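Local coordinates for protein N-acyl-D-glutamate deacylase (Bordetella bronchiseptica, PDB 3GIP) that probably hydrolyses N-acyl-D-glutamate to D-glutamate and a carboxylic acid, as a zinc-binding deacylase of the amidohydrolase superfamily, at residues 9-14 and 51-56; 56-61 and 426-431; 204-209 and 238-243. One frame throughout, in Å; residues are numbered along the deposited sequence.

Contact 1. Residues 9-14 and 51-56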
ATOM      1  N   PHE A   9      -1.486  27.765  -9.496  1.00 24.67           N
ATOM      2  CA  PHE A   9      -2.689  26.987  -9.748  1.00 23.61           C
ATOM      3  C   PHE A   9      -3.789  27.406  -8.780  1.00 22.51           C
ATOM      4  O   PHE A   9      -3.517  27.852  -7.666  1.00 22.18           O
ATOM      5  CB  PHE A   9      -2.389  25.498  -9.540  1.00 21.94           C
ATOM      6  CG  PHE A   9      -2.913  24.598 -10.628  1.00 21.33           C
ATOM      7  CD1 PHE A   9      -2.030  23.882 -11.430  1.00 21.61           C
ATOM      8  CD2 PHE A   9      -4.282  24.444 -10.837  1.00 21.48           C
ATOM      9  CE1 PHE A   9      -2.497  23.024 -12.425  1.00 20.67           C
ATOM     10  CE2 PHE A   9      -4.762  23.585 -11.832  1.00 20.57           C
ATOM     11  CZ  PHE A   9      -3.865  22.875 -12.626  1.00 21.00           C
ATOM     12  N   LYS A  10      -5.035  27.288  -9.217  1.00 22.15           N
ATOM     13  CA  LYS A  10      -6.159  27.592  -8.350  1.00 21.69           C
ATOM     14  C   LYS A  10      -7.303  26.677  -8.759  1.00 21.94           C
ATOM     15  O   LYS A  10      -7.521  26.431  -9.945  1.00 21.64           O
ATOM     16  CB  LYS A  10      -6.572  29.069  -8.438  1.00 23.05           C
ATOM     17  CG  LYS A  10      -7.304  29.502  -9.696  1.00 24.31           C
ATOM     18  CD  LYS A  10      -7.775  30.943  -9.531  1.00 25.38           C
ATOM     19  CE  LYS A  10      -8.571  31.438 -10.729  1.00 26.33           C
ATOM     20  NZ  LYS A  10      -9.063  32.833 -10.516  1.00 27.53           N
ATOM     21  N   ILE A  11      -7.996  26.141  -7.763  1.00 20.21           N
ATOM     22  CA  ILE A  11      -9.121  25.243  -7.984  1.00 19.88           C
ATOM     23  C   ILE A  11     -10.313  25.923  -7.331  1.00 20.28           C
ATOM     24  O   ILE A  11     -10.387  26.031  -6.106  1.00 20.42           O
ATOM     25  CB  ILE A  11      -8.861  23.878  -7.331  1.00 19.30           C
ATOM     26  CG1 ILE A  11      -7.555  23.295  -7.878  1.00 17.73           C
ATOM     27  CG2 ILE A  11     -10.031  22.942  -7.600  1.00 18.11           C
ATOM     28  CD1 ILE A  11      -7.107  22.027  -7.184  1.00 17.78           C
ATOM     29  N   THR A  12     -11.252  26.373  -8.154  1.00 20.96           N
ATOM     30  CA  THR A  12     -12.400  27.111  -7.651  1.00 22.47           C
ATOM     31  C   THR A  12     -13.786  26.489  -7.791  1.00 22.61           C
ATOM     32  O   THR A  12     -13.995  25.550  -8.561  1.00 23.64           O
ATOM     33  CB  THR A  12     -12.450  28.496  -8.316  1.00 24.11           C
ATOM     34  OG1 THR A  12     -13.597  29.212  -7.846  1.00 32.26           O
ATOM     35  CG2 THR A  12     -12.530  28.347  -9.830  1.00 22.51           C
ATOM     36  N   GLY A  13     -14.725  27.040  -7.025  1.00 22.20           N
ATOM     37  CA  GLY A  13     -16.110  26.603  -7.066  1.00 21.46           C
ATOM     38  C   GLY A  13     -16.481  25.284  -6.414  1.00 21.37           C
ATOM     39  O   GLY A  13     -17.662  24.934  -6.369  1.00 21.53           O
ATOM     40  N   GLY A  14     -15.497  24.560  -5.898  1.00 20.09           N
ATOM     41  CA  GLY A  14     -15.795  23.278  -5.284  1.00 19.73           C
ATOM     42  C   GLY A  14     -15.958  23.295  -3.777  1.00 19.06           C
ATOM     43  O   GLY A  14     -15.940  24.351  -3.140  1.00 19.32           O
ATOM     44  N   TRP A  51      -8.657  25.338 -12.384  1.00 22.50           N
ATOM     45  CA  TRP A  51      -9.636  24.275 -12.575  1.00 21.98           C
ATOM     46  C   TRP A  51     -10.968  24.684 -11.963  1.00 22.07           C
ATOM     47  O   TRP A  51     -11.009  25.299 -10.895  1.00 21.49           O
ATOM     48  CB  TRP A  51      -9.181  22.972 -11.908  1.00 21.29           C
ATOM     49  CG  TRP A  51      -8.127  22.205 -12.639  1.00 20.01           C
ATOM     50  CD1 TRP A  51      -7.751  22.351 -13.944  1.00 20.11           C
ATOM     51  CD2 TRP A  51      -7.352  21.118 -12.118  1.00 19.06           C
ATOM     52  NE1 TRP A  51      -6.790  21.419 -14.268  1.00 20.54           N
ATOM     53  CE2 TRP A  51      -6.528  20.651 -13.165  1.00 19.23           C
ATOM     54  CE3 TRP A  51      -7.276  20.493 -10.865  1.00 19.47           C
ATOM     55  CZ2 TRP A  51      -5.638  19.584 -12.999  1.00 19.46           C
ATOM     56  CZ3 TRP A  51      -6.390  19.433 -10.700  1.00 19.03           C
ATOM     57  CH2 TRP A  51      -5.584  18.990 -11.764  1.00 19.07           C
ATOM     58  N   ASP A  52     -12.054  24.338 -12.643  1.00 21.79           N
ATOM     59  CA  ASP A  52     -13.395  24.637 -12.156  1.00 22.33           C
ATOM     60  C   ASP A  52     -13.899  23.384 -11.451  1.00 21.38           C
ATOM     61  O   ASP A  52     -14.253  22.399 -12.099  1.00 22.59           O
ATOM     62  CB  ASP A  52     -14.319  24.998 -13.323  1.00 23.41           C
ATOM     63  CG  ASP A  52     -15.758  25.214 -12.886  1.00 25.36           C
ATOM     64  OD1 ASP A  52     -16.013  25.275 -11.664  1.00 24.49           O
ATOM     65  OD2 ASP A  52     -16.636  25.330 -13.768  1.00 27.02           O
ATOM     66  N   ALA A  53     -13.914  23.423 -10.122  1.00 20.13           N
ATOM     67  CA  ALA A  53     -14.355  22.284  -9.327  1.00 20.24           C
ATOM     68  C   ALA A  53     -15.822  22.363  -8.927  1.00 19.39           C
ATOM     69  O   ALA A  53     -16.236  21.718  -7.964  1.00 20.28           O
ATOM     70  CB  ALA A  53     -13.484  22.154  -8.081  1.00 20.00           C
ATOM     71  N   SER A  54     -16.606  23.156  -9.652  1.00 20.75           N
ATOM     72  CA  SER A  54     -18.027  23.273  -9.346  1.00 20.63           C
ATOM     73  C   SER A  54     -18.640  21.877  -9.311  1.00 20.46           C
ATOM     74  O   SER A  54     -18.403  21.070 -10.211  1.00 21.31           O
ATOM     75  CB  SER A  54     -18.738  24.119 -10.409  1.00 23.12           C
ATOM     76  OG  SER A  54     -18.308  25.470 -10.363  1.00 23.62           O
ATOM     77  N   GLY A  55     -19.414  21.595  -8.268  1.00 20.18           N
ATOM     78  CA  GLY A  55     -20.049  20.294  -8.142  1.00 20.48           C
ATOM     79  C   GLY A  55     -19.095  19.160  -7.814  1.00 19.83           C
ATOM     80  O   GLY A  55     -19.441  17.986  -7.973  1.00 21.37           O
ATOM     81  N   LYS A  56     -17.894  19.495  -7.348  1.00 18.68           N
ATOM     82  CA  LYS A  56     -16.906  18.477  -7.011  1.00 17.67           C
ATOM     83  C   LYS A  56     -16.328  18.685  -5.617  1.00 17.57           C
ATOM     84  O   LYS A  56     -16.527  19.729  -4.991  1.00 18.00           O
ATOM     85  CB  LYS A  56     -15.746  18.501  -8.012  1.00 18.73           C
ATOM     86  CG  LYS A  56     -16.161  18.587  -9.468  1.00 23.44           C
ATOM     87  CD  LYS A  56     -16.958  17.374  -9.902  1.00 26.66           C
ATOM     88  CE  LYS A  56     -17.355  17.493 -11.366  1.00 29.18           C
ATOM     89  NZ  LYS A  56     -16.166  17.689 -12.239  1.00 31.04           N
TER
HETATM   90  O   HOH W   1     -19.692  23.224  -6.034  1.00 28.62           O
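Asp52 OD1, lying beside the carbonyl oxygen of Thr12, is gripped by two groups of Ser54. The hydroxyl donates to the syn lone pair, Ser54 OG to Asp52 OD1 2.6 Å, while Ser54 N meets the same oxygen from above the carboxylate plane and closes an Asx turn. With CG anti to the backbone N (chi1 176°), the Asp52 carboxylate is carried forward along the chain to Ser54. A type II turn from Ala53 to Lys56 follows directly. The backbones of strands 7-12 and 50-52 run parallel, joined by Trp51 N to Lys10 O and by Thr12 N to Trp51 O, the latter 3.0 Å. A shorter bond, Ala53 N to Thr12 O at 2.6 Å, carries the pairing into the turn, and one water spans Gly13 O and Gly55 N beyond it. Ile11 and Trp51 share the face that Leu456 of strand 452-457 packs against. There Phe9 directs its edge at the indole in a T-shaped stack, planes 72° apart, with Phe9 CZ 3.5 Å from Trp51 CE2. Ile11 lies alongside Trp51 and points the same way, CD1 to Trp51 CE3 4.0 Å; its other branch, CG2, reaches Ala53 CB at 3.6 Å. Beyond the strand, Asp28 accepts from Gly13 N. Strand 50-52 is one of the two edge strands of its four-stranded sheet in the small beta domain. The contact thus has two chemistries: apolar stacking on the Trp51 face, and on the Asp52 face a carboxylate whose negative charge is probably eased by the two Ser54 donors.

Contact 2. Residues 56-61 and 426-431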
ATOM      1  N   LYS A  56     -17.894  19.495  -7.348  1.00 18.68           N
ATOM      2  CA  LYS A  56     -16.906  18.477  -7.011  1.00 17.67           C
ATOM      3  C   LYS A  56     -16.328  18.685  -5.617  1.00 17.57           C
ATOM      4  O   LYS A  56     -16.527  19.729  -4.991  1.00 18.00           O
ATOM      5  CB  LYS A  56     -15.746  18.501  -8.012  1.00 18.73           C
ATOM      6  CG  LYS A  56     -16.161  18.587  -9.468  1.00 23.44           C
ATOM      7  CD  LYS A  56     -16.958  17.374  -9.902  1.00 26.66           C
ATOM      8  CE  LYS A  56     -17.355  17.493 -11.366  1.00 29.18           C
ATOM      9  NZ  LYS A  56     -16.166  17.689 -12.239  1.00 31.04           N
ATOM     10  N   ILE A  57     -15.607  17.673  -5.145  1.00 16.62           N
ATOM     11  CA  ILE A  57     -14.945  17.720  -3.851  1.00 16.01           C
ATOM     12  C   ILE A  57     -13.466  17.940  -4.143  1.00 15.38           C
ATOM     13  O   ILE A  57     -12.920  17.363  -5.084  1.00 15.60           O
ATOM     14  CB  ILE A  57     -15.084  16.385  -3.079  1.00 16.95           C
ATOM     15  CG1 ILE A  57     -16.535  16.170  -2.647  1.00 16.93           C
ATOM     16  CG2 ILE A  57     -14.155  16.387  -1.866  1.00 17.57           C
ATOM     17  CD1 ILE A  57     -17.043  17.187  -1.643  1.00 18.09           C
ATOM     18  N   VAL A  58     -12.837  18.800  -3.352  1.00 14.05           N
ATOM     19  CA  VAL A  58     -11.415  19.076  -3.486  1.00 15.05           C
ATOM     20  C   VAL A  58     -10.825  18.542  -2.187  1.00 14.71           C
ATOM     21  O   VAL A  58     -11.135  19.032  -1.099  1.00 15.21           O
ATOM     22  CB  VAL A  58     -11.154  20.586  -3.627  1.00 15.40           C
ATOM     23  CG1 VAL A  58      -9.663  20.849  -3.774  1.00 15.75           C
ATOM     24  CG2 VAL A  58     -11.911  21.121  -4.831  1.00 15.06           C
ATOM     25  N   ALA A  59      -9.985  17.520  -2.302  1.00 14.92           N
ATOM     26  CA  ALA A  59      -9.416  16.881  -1.125  1.00 14.67           C
ATOM     27  C   ALA A  59      -7.919  16.655  -1.232  1.00 14.15           C
ATOM     28  O   ALA A  59      -7.323  16.870  -2.289  1.00 14.58           O
ATOM     29  CB  ALA A  59     -10.121  15.542  -0.909  1.00 15.51           C
ATOM     30  N   PRO A  60      -7.281  16.234  -0.125  1.00 13.75           N
ATOM     31  CA  PRO A  60      -5.838  15.990  -0.195  1.00 14.17           C
ATOM     32  C   PRO A  60      -5.664  14.748  -1.073  1.00 15.31           C
ATOM     33  O   PRO A  60      -6.534  13.875  -1.081  1.00 15.12           O
ATOM     34  CB  PRO A  60      -5.450  15.690   1.256  1.00 15.29           C
ATOM     35  CG  PRO A  60      -6.584  16.245   2.082  1.00 14.56           C
ATOM     36  CD  PRO A  60      -7.796  15.967   1.231  1.00 13.59           C
ATOM     37  N   GLY A  61      -4.561  14.665  -1.810  1.00 14.24           N
ATOM     38  CA  GLY A  61      -4.338  13.492  -2.639  1.00 13.43           C
ATOM     39  C   GLY A  61      -4.330  12.257  -1.755  1.00 12.66           C
ATOM     40  O   GLY A  61      -3.903  12.322  -0.598  1.00 13.02           O
ATOM     41  N   ALA A 426       1.075  20.741  -2.065  1.00 16.64           N
ATOM     42  CA  ALA A 426      -0.135  20.714  -2.870  1.00 15.91           C
ATOM     43  C   ALA A 426      -0.454  19.395  -3.569  1.00 16.04           C
ATOM     44  O   ALA A 426      -0.521  19.338  -4.803  1.00 16.47           O
ATOM     45  CB  ALA A 426      -0.104  21.851  -3.891  1.00 16.11           C
ATOM     46  N   ASP A 427      -0.630  18.334  -2.781  1.00 16.55           N
ATOM     47  CA  ASP A 427      -1.024  17.030  -3.319  1.00 15.98           C
ATOM     48  C   ASP A 427      -2.543  17.154  -3.228  1.00 15.08           C
ATOM     49  O   ASP A 427      -3.098  17.215  -2.128  1.00 14.66           O
ATOM     50  CB  ASP A 427      -0.547  15.874  -2.429  1.00 15.67           C
ATOM     51  CG  ASP A 427       0.960  15.683  -2.458  1.00 16.95           C
ATOM     52  OD1 ASP A 427       1.601  16.075  -3.457  1.00 17.58           O
ATOM     53  OD2 ASP A 427       1.502  15.118  -1.486  1.00 16.08           O
ATOM     54  N   VAL A 428      -3.213  17.199  -4.374  1.00 14.38           N
ATOM     55  CA  VAL A 428      -4.657  17.401  -4.387  1.00 15.29           C
ATOM     56  C   VAL A 428      -5.400  16.527  -5.382  1.00 15.16           C
ATOM     57  O   VAL A 428      -4.898  16.233  -6.463  1.00 15.83           O
ATOM     58  CB  VAL A 428      -4.987  18.876  -4.747  1.00 15.85           C
ATOM     59  CG1 VAL A 428      -6.474  19.142  -4.595  1.00 16.21           C
ATOM     60  CG2 VAL A 428      -4.174  19.824  -3.883  1.00 17.53           C
ATOM     61  N   VAL A 429      -6.606  16.114  -5.011  1.00 14.97           N
ATOM     62  CA  VAL A 429      -7.438  15.333  -5.913  1.00 15.05           C
ATOM     63  C   VAL A 429      -8.809  15.988  -5.943  1.00 14.09           C
ATOM     64  O   VAL A 429      -9.351  16.370  -4.904  1.00 15.16           O
ATOM     65  CB  VAL A 429      -7.586  13.851  -5.477  1.00 14.44           C
ATOM     66  CG1 VAL A 429      -8.217  13.753  -4.099  1.00 16.55           C
ATOM     67  CG2 VAL A 429      -8.430  13.101  -6.503  1.00 14.27           C
ATOM     68  N   VAL A 430      -9.349  16.145  -7.146  1.00 14.07           N
ATOM     69  CA  VAL A 430     -10.666  16.735  -7.335  1.00 13.86           C
ATOM     70  C   VAL A 430     -11.542  15.624  -7.895  1.00 14.94           C
ATOM     71  O   VAL A 430     -11.196  15.009  -8.905  1.00 15.32           O
ATOM     72  CB  VAL A 430     -10.617  17.899  -8.350  1.00 14.15           C
ATOM     73  CG1 VAL A 430     -12.011  18.482  -8.545  1.00 16.20           C
ATOM     74  CG2 VAL A 430      -9.653  18.968  -7.861  1.00 14.75           C
ATOM     75  N   PHE A 431     -12.667  15.354  -7.243  1.00 15.24           N
ATOM     76  CA  PHE A 431     -13.541  14.288  -7.714  1.00 15.19           C
ATOM     77  C   PHE A 431     -15.018  14.574  -7.498  1.00 14.58           C
ATOM     78  O   PHE A 431     -15.389  15.373  -6.643  1.00 14.89           O
ATOM     79  CB  PHE A 431     -13.155  12.965  -7.036  1.00 14.50           C
ATOM     80  CG  PHE A 431     -13.411  12.930  -5.547  1.00 13.99           C
ATOM     81  CD1 PHE A 431     -14.634  12.489  -5.047  1.00 13.79           C
ATOM     82  CD2 PHE A 431     -12.423  13.324  -4.645  1.00 14.42           C
ATOM     83  CE1 PHE A 431     -14.871  12.439  -3.670  1.00 13.43           C
ATOM     84  CE2 PHE A 431     -12.651  13.278  -3.262  1.00 15.85           C
ATOM     85  CZ  PHE A 431     -13.876  12.835  -2.775  1.00 14.52           C
TER
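Ile57 sits over one face of the Phe431 ring, its CB 3.9 Å from the ring centroid in a CH-pi contact and displaced toward the rim. Its CG2 branch touches the far end of the ring, 3.7 Å from Phe431 CZ, while Ala59 CB comes to the ring edge near its plane. Phe431 can lie alongside Ile57 because its CG is set between the backbone N and the carbonyl carbon (chi1 67°). On the other face of the strand pair, Val58 CG1 meets Val428 CG1 at 3.7 Å, and Val430 CG1 packs on Lys56 CB. Between these two layers the strands run antiparallel. Ile57 and Phe431 exchange two backbone bonds, Ile57 N to Phe431 O being nearly straight at 2.8 Å, and Ala59 and Val429 exchange two more. This pairing joins strand 57-64, whose later part runs parallel to strand 87-92 as the first strand of the amidohydrolase barrel, to strand 428-431 from the far end of the chain; the small beta domain is thus built from both chain termini. At its end Gly61 N donates to Asp427 O at 3.0 Å, from well above the carbonyl plane. Leu397 of helix 397-404 packs on both Ile57 and Phe431, and Val401 on Ala59. Leu29 of strand 28-32 covers Val58 and Val428. Farther out, Arg417 in a salt bridge and Asn458 N through a hydrogen bond hold the carboxylate of Asp427.

Contact 3. Residues 204-209 and 238-243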
ATOM      1  N   LEU A 204      14.974  -5.760  15.457  1.00 15.58           N
ATOM      2  CA  LEU A 204      14.744  -4.784  14.401  1.00 16.01           C
ATOM      3  C   LEU A 204      13.763  -3.721  14.886  1.00 14.98           C
ATOM      4  O   LEU A 204      13.918  -2.533  14.590  1.00 15.09           O
ATOM      5  CB  LEU A 204      14.195  -5.483  13.154  1.00 16.24           C
ATOM      6  CG  LEU A 204      15.182  -6.463  12.509  1.00 15.31           C
ATOM      7  CD1 LEU A 204      14.495  -7.263  11.410  1.00 17.49           C
ATOM      8  CD2 LEU A 204      16.365  -5.688  11.944  1.00 17.73           C
ATOM      9  N   ALA A 205      12.759  -4.153  15.642  1.00 15.03           N
ATOM     10  CA  ALA A 205      11.755  -3.240  16.176  1.00 15.34           C
ATOM     11  C   ALA A 205      12.372  -2.208  17.121  1.00 15.83           C
ATOM     12  O   ALA A 205      11.941  -1.054  17.158  1.00 15.91           O
ATOM     13  CB  ALA A 205      10.659  -4.031  16.894  1.00 16.67           C
ATOM     14  N   ARG A 206      13.382  -2.619  17.886  1.00 17.71           N
ATOM     15  CA  ARG A 206      14.040  -1.695  18.807  1.00 17.31           C
ATOM     16  C   ARG A 206      14.752  -0.602  18.018  1.00 17.60           C
ATOM     17  O   ARG A 206      14.753   0.567  18.411  1.00 18.03           O
ATOM     18  CB  ARG A 206      15.054  -2.428  19.693  1.00 18.26           C
ATOM     19  CG  ARG A 206      14.444  -3.335  20.749  1.00 18.90           C
ATOM     20  CD  ARG A 206      15.453  -3.640  21.856  1.00 19.94           C
ATOM     21  NE  ARG A 206      16.650  -4.318  21.356  1.00 21.17           N
ATOM     22  CZ  ARG A 206      16.706  -5.608  21.044  1.00 20.78           C
ATOM     23  NH1 ARG A 206      15.634  -6.375  21.180  1.00 23.25           N
ATOM     24  NH2 ARG A 206      17.839  -6.133  20.593  1.00 22.97           N
ATOM     25  N   VAL A 207      15.366  -0.989  16.905  1.00 17.10           N
ATOM     26  CA  VAL A 207      16.067  -0.038  16.055  1.00 17.47           C
ATOM     27  C   VAL A 207      15.072   0.962  15.468  1.00 17.80           C
ATOM     28  O   VAL A 207      15.337   2.162  15.421  1.00 18.74           O
ATOM     29  CB  VAL A 207      16.804  -0.760  14.902  1.00 18.72           C
ATOM     30  CG1 VAL A 207      17.427   0.255  13.957  1.00 18.86           C
ATOM     31  CG2 VAL A 207      17.875  -1.682  15.473  1.00 19.56           C
ATOM     32  N   ALA A 208      13.923   0.463  15.022  1.00 16.88           N
ATOM     33  CA  ALA A 208      12.903   1.333  14.444  1.00 16.65           C
ATOM     34  C   ALA A 208      12.282   2.231  15.514  1.00 16.55           C
ATOM     35  O   ALA A 208      12.140   3.440  15.324  1.00 16.36           O
ATOM     36  CB  ALA A 208      11.820   0.487  13.773  1.00 16.88           C
ATOM     37  N   ALA A 209      11.925   1.631  16.643  1.00 16.99           N
ATOM     38  CA  ALA A 209      11.305   2.365  17.742  1.00 17.45           C
ATOM     39  C   ALA A 209      12.170   3.521  18.239  1.00 19.44           C
ATOM     40  O   ALA A 209      11.664   4.609  18.521  1.00 18.66           O
ATOM     41  CB  ALA A 209      11.001   1.412  18.886  1.00 18.14           C
ATOM     42  N   ARG A 238       4.253  -4.030  21.922  1.00 18.24           N
ATOM     43  CA  ARG A 238       4.109  -3.746  23.345  1.00 19.97           C
ATOM     44  C   ARG A 238       5.445  -3.833  24.072  1.00 20.71           C
ATOM     45  O   ARG A 238       5.715  -3.059  24.992  1.00 19.75           O
ATOM     46  CB  ARG A 238       3.108  -4.716  23.981  1.00 21.63           C
ATOM     47  CG  ARG A 238       1.689  -4.569  23.445  1.00 24.99           C
ATOM     48  CD  ARG A 238       0.716  -5.524  24.119  1.00 28.06           C
ATOM     49  NE  ARG A 238       1.178  -6.905  24.053  1.00 29.38           N
ATOM     50  CZ  ARG A 238       0.467  -7.917  23.564  1.00 28.65           C
ATOM     51  NH1 ARG A 238      -0.756  -7.714  23.087  1.00 26.22           N
ATOM     52  NH2 ARG A 238       0.983  -9.137  23.556  1.00 26.84           N
ATOM     53  N   GLY A 239       6.284  -4.773  23.651  1.00 19.92           N
ATOM     54  CA  GLY A 239       7.575  -4.936  24.292  1.00 20.10           C
ATOM     55  C   GLY A 239       8.610  -3.899  23.905  1.00 20.88           C
ATOM     56  O   GLY A 239       9.430  -3.504  24.733  1.00 23.19           O
ATOM     57  N   THR A 240       8.574  -3.445  22.655  1.00 19.67           N
ATOM     58  CA  THR A 240       9.547  -2.464  22.174  1.00 18.32           C
ATOM     59  C   THR A 240       9.016  -1.044  22.049  1.00 18.77           C
ATOM     60  O   THR A 240       9.794  -0.091  21.974  1.00 19.84           O
ATOM     61  CB  THR A 240      10.094  -2.862  20.792  1.00 19.16           C
ATOM     62  OG1 THR A 240       9.034  -2.804  19.829  1.00 18.02           O
ATOM     63  CG2 THR A 240      10.660  -4.271  20.828  1.00 18.53           C
ATOM     64  N   GLY A 241       7.695  -0.899  22.017  1.00 18.15           N
ATOM     65  CA  GLY A 241       7.100   0.418  21.875  1.00 18.17           C
ATOM     66  C   GLY A 241       7.112   0.884  20.426  1.00 18.28           C
ATOM     67  O   GLY A 241       6.798   2.036  20.125  1.00 19.06           O
ATOM     68  N   CYS A 242       7.472  -0.019  19.520  1.00 16.54           N
ATOM     69  CA  CYS A 242       7.535   0.311  18.103  1.00 16.17           C
ATOM     70  C   CYS A 242       6.154   0.469  17.472  1.00 15.56           C
ATOM     71  O   CYS A 242       5.307  -0.421  17.585  1.00 16.99           O
ATOM     72  CB  CYS A 242       8.312  -0.774  17.350  1.00 16.69           C
ATOM     73  SG  CYS A 242       8.726  -0.347  15.645  1.00 17.07           S
ATOM     74  N   ALA A 243       5.931   1.604  16.812  1.00 14.32           N
ATOM     75  CA  ALA A 243       4.660   1.852  16.134  1.00 14.72           C
ATOM     76  C   ALA A 243       4.462   0.682  15.172  1.00 15.30           C
ATOM     77  O   ALA A 243       5.397   0.272  14.479  1.00 14.31           O
ATOM     78  CB  ALA A 243       4.715   3.171  15.378  1.00 15.37           C
TER
HETATM   79  O   HOH W   2       8.640   4.628  19.041  1.00 36.07           O
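Cys242 fits its side chain against three alanines of helix 198-210, and here the packing is close. Its CB lies 3.8 Å from Ala209 CB, and its SG reaches Ala208 CB at 3.7 Å. The sulfur also rests 3.6 Å from the carbonyl oxygen of Ala205, Cys242 SG to Ala205 O. The first torsion (chi1 -169°) sets SG beside its own carbonyl carbon, where it meets both of these atoms. Ala209 CB fills the corner between Cys242 and the end of helix 226-240, 3.6 Å from Thr240 O. Methyl groups as short as these let the backbones come near, with the CA atoms of Ala209 and Cys242 4.3 Å apart. Thr240 forms the border of this region. Its hydroxyl side touches the Ala205 methyl, Thr240 OG1 to Ala205 CB 3.6 Å, and OG1 also accepts from Cys242 N at 3.2 Å in an ST turn. The same OG1 is hydrogen-bonded to Ile236 O within its own helix, so the hydroxyl links the last turn of helix 226-240 to the backbone of Cys242.

Toward solvent the contact thins out. Arg206 crosses Thr240 at about a right angle and offers only its aliphatic CG, 3.9 Å from Thr240 CG2, while the rest of this exposed side chain leads away. Gly241, exposed and with positive phi, turns the backbone out of the helix. Nearby a water donates to Ala209 O and, weakly, to Gly241 O. In the barrel, helix 198-210 and helix 226-240 are consecutive outer helices; Cys242 touches His215 of strand 214-218, the chain then runs on into strand 243-246, parallel to strand 214-218, and helix 163-179 packs on Leu204 and Val207.

In the fold
Contacts 1 and 2 are neighbours, with centres 10 Å apart and Lys56 in common. Their side chains meet in one apolar interface between the sheets of the small beta domain: Ile11 CG2 and Ala53 CB each lie 3.8 Å from Val58 CG2, and Ile11 CD1 is 3.9 Å from Val428 CG1. Contact 3 belongs to the barrel, its centre about 34 Å from that of contact 2 and 44 Å from that of contact 1; along the chain it is nested in the loop that contact 2 closes. The zinc is held by Cys95, His218 and His248. Contact 3 lies where strands 214-218 and 243-246 begin, whereas His218 and His248 come at or after their C-terminal ends.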